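PDB 1WVG: CDP-glucose 4,6-dehydratase from Salmonella enterica subsp. enterica serovar Typhi, which catalyses the NAD(+)-dependent dehydration of CDP-D-glucose to CDP-4-dehydro-6-deoxy-D-glucose, a step on the way to the sugars of the lipopolysaccharide O-antigen. Local coordinates for residues N5-K10 and M32-K37. Numbering follows the deposited sequence.
Sequences NFWQGK and MGAIVK
Gly9 N donates to Gly33 O (2.9 Å) and Ile35 N to Lys10 O, two backbone hydrogen bonds that tie the type II turn Trp7-Lys10 to the loop running from Gly33 into strand 35-40. The first donor stands above the carbonyl plane of Gly33, whereas Ile35 N reaches Lys10 O almost end-on at 2.5 Å, unusually short for such a bond and of doubtful exact length. The Trp7 side chain packs against the end of helix 20-31. Met32 extends from CB to SD and then bends at its last torsion (chi3 -57°), which brings CE over one face of the five-membered ring, 3.6 Å from Trp7 CD1. This is a CH-pi contact at the methyl, while SD sits obliquely to the same ring in a Met-aromatic contact. Ala34 CB approaches the indole obliquely and more loosely, 4.4 Å from Trp7 CE3, and its CA makes a CA-H...O contact with Trp7 O. The indole continues inward among Val12, Ile83 and Phe85 of the neighbouring strands, and its NE1 is hydrogen-bonded to Gln247 of helix 236-251. On the outer side the Gln8 chain bends at chi2 (-67°), bringing its amide back over Met32-Gly33 with OE1 3.4 Å from Gly33 CA, and Ile35 CD1 rests 3.7 Å from Gly9 O. Gly33, at positive phi, ends helix 20-31 in a Schellman motif. The chain then enters strand 35-40, parallel to strand 11-15, so the contact joins the starts of both strands in the beta-alpha-beta unit that opens the Rossmann fold of this short-chain dehydrogenase/reductase.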
loop_
_atom_site.group_PDB
_atom_site.type_symbol
_atom_site.label_atom_id
_atom_site.label_comp_id
_atom_site.label_asym_id
_atom_site.label_seq_id
_atom_site.Cartn_x
_atom_site.Cartn_y
_atom_site.Cartn_z
ATOM N N ASN A 5 19.940 37.826 -2.269
ATOM C CA ASN A 5 19.150 39.046 -2.396
ATOM C C ASN A 5 17.755 38.893 -1.850
ATOM O O ASN A 5 17.139 39.853 -1.368
ATOM C CB ASN A 5 19.099 39.596 -3.839
ATOM C CG ASN A 5 20.472 39.861 -4.438
ATOM O OD1 ASN A 5 20.955 39.107 -5.310
ATOM N ND2 ASN A 5 21.095 40.952 -3.987
ATOM N N PHE A 6 17.253 37.671 -1.931
ATOM C CA PHE A 6 15.947 37.458 -1.394
ATOM C C PHE A 6 16.021 37.661 0.103
ATOM O O PHE A 6 15.115 38.194 0.716
ATOM C CB PHE A 6 15.519 36.010 -1.691
ATOM C CG PHE A 6 14.348 35.626 -0.836
ATOM C CD1 PHE A 6 13.038 35.867 -1.250
ATOM C CD2 PHE A 6 14.532 35.002 0.396
ATOM C CE1 PHE A 6 11.941 35.525 -0.457
ATOM C CE2 PHE A 6 13.454 34.627 1.194
ATOM C CZ PHE A 6 12.152 34.896 0.769
ATOM N N TRP A 7 17.139 37.214 0.682
ATOM C CA TRP A 7 17.381 37.247 2.117
ATOM C C TRP A 7 17.573 38.588 2.813
ATOM O O TRP A 7 17.144 38.841 3.952
ATOM C CB TRP A 7 18.445 36.210 2.498
ATOM C CG TRP A 7 17.874 34.862 2.190
ATOM C CD1 TRP A 7 18.139 34.096 1.114
ATOM C CD2 TRP A 7 16.843 34.193 2.935
ATOM N NE1 TRP A 7 17.372 32.947 1.157
ATOM C CE2 TRP A 7 16.556 32.991 2.266
ATOM C CE3 TRP A 7 16.147 34.495 4.104
ATOM C CZ2 TRP A 7 15.600 32.095 2.753
ATOM C CZ3 TRP A 7 15.180 33.609 4.587
ATOM C CH2 TRP A 7 14.922 32.413 3.913
ATOM N N GLN A 8 18.232 39.462 2.096
ATOM C CA GLN A 8 18.509 40.783 2.601
ATOM C C GLN A 8 17.333 41.459 3.291
ATOM O O GLN A 8 16.274 41.659 2.711
ATOM C CB GLN A 8 18.925 41.618 1.374
ATOM C CG GLN A 8 20.450 41.596 1.155
ATOM C CD GLN A 8 21.158 42.311 2.296
ATOM O OE1 GLN A 8 22.341 42.062 2.576
ATOM N NE2 GLN A 8 20.428 43.209 2.954
ATOM N N GLY A 9 17.494 41.873 4.538
ATOM C CA GLY A 9 16.420 42.586 5.240
ATOM C C GLY A 9 15.249 41.737 5.750
ATOM O O GLY A 9 14.444 42.227 6.565
ATOM N N LYS A 10 15.140 40.475 5.283
ATOM C CA LYS A 10 14.059 39.624 5.747
ATOM C C LYS A 10 14.075 39.444 7.290
ATOM O O LYS A 10 15.153 39.219 7.863
ATOM C CB LYS A 10 14.222 38.297 5.009
ATOM C CG LYS A 10 13.951 38.383 3.502
ATOM C CD LYS A 10 12.448 38.567 3.255
ATOM C CE LYS A 10 11.972 38.800 1.817
ATOM N NZ LYS A 10 12.990 39.269 0.885
ATOM N N MET A 32 23.577 36.431 4.991
ATOM C CA MET A 32 22.917 36.818 3.751
ATOM C C MET A 32 22.168 38.127 3.841
ATOM O O MET A 32 21.517 38.561 2.890
ATOM C CB MET A 32 22.080 35.697 3.119
ATOM C CG MET A 32 22.970 34.642 2.484
ATOM S SD MET A 32 22.028 33.371 1.608
ATOM C CE MET A 32 20.952 32.776 2.928
ATOM N N GLY A 33 22.270 38.767 5.003
ATOM C CA GLY A 33 21.624 40.045 5.167
ATOM C C GLY A 33 20.324 39.967 5.914
ATOM O O GLY A 33 19.720 41.007 6.214
ATOM N N ALA A 34 19.904 38.741 6.246
ATOM C CA ALA A 34 18.649 38.575 6.980
ATOM C C ALA A 34 18.656 39.047 8.436
ATOM O O ALA A 34 19.697 39.041 9.133
ATOM C CB ALA A 34 18.234 37.103 6.939
ATOM N N ILE A 35 17.462 39.417 8.921
ATOM C CA ILE A 35 17.301 39.813 10.313
ATOM C C ILE A 35 16.674 38.670 11.109
ATOM O O ILE A 35 15.461 38.443 11.082
ATOM C CB ILE A 35 16.533 41.105 10.507
ATOM C CG1 ILE A 35 17.142 42.263 9.708
ATOM C CG2 ILE A 35 16.537 41.440 11.987
ATOM C CD1 ILE A 35 16.166 43.430 9.660
ATOM N N VAL A 36 17.535 37.948 11.823
ATOM C CA VAL A 36 17.152 36.776 12.591
ATOM C C VAL A 36 16.983 36.967 14.080
ATOM O O VAL A 36 17.818 37.605 14.728
ATOM C CB VAL A 36 18.210 35.707 12.386
ATOM C CG1 VAL A 36 17.789 34.352 12.980
ATOM C CG2 VAL A 36 18.560 35.608 10.905
ATOM N N LYS A 37 15.896 36.373 14.592
ATOM C CA LYS A 37 15.545 36.371 16.007
ATOM C C LYS A 37 15.421 34.901 16.371
ATOM O O LYS A 37 14.686 34.180 15.733
ATOM C CB LYS A 37 14.311 37.193 16.341
ATOM C CG LYS A 37 13.821 37.016 17.779
ATOM C CD LYS A 37 12.761 38.046 18.212
ATOM C CE LYS A 37 12.318 37.846 19.665
ATOM N NZ LYS A 37 11.219 38.707 20.139
#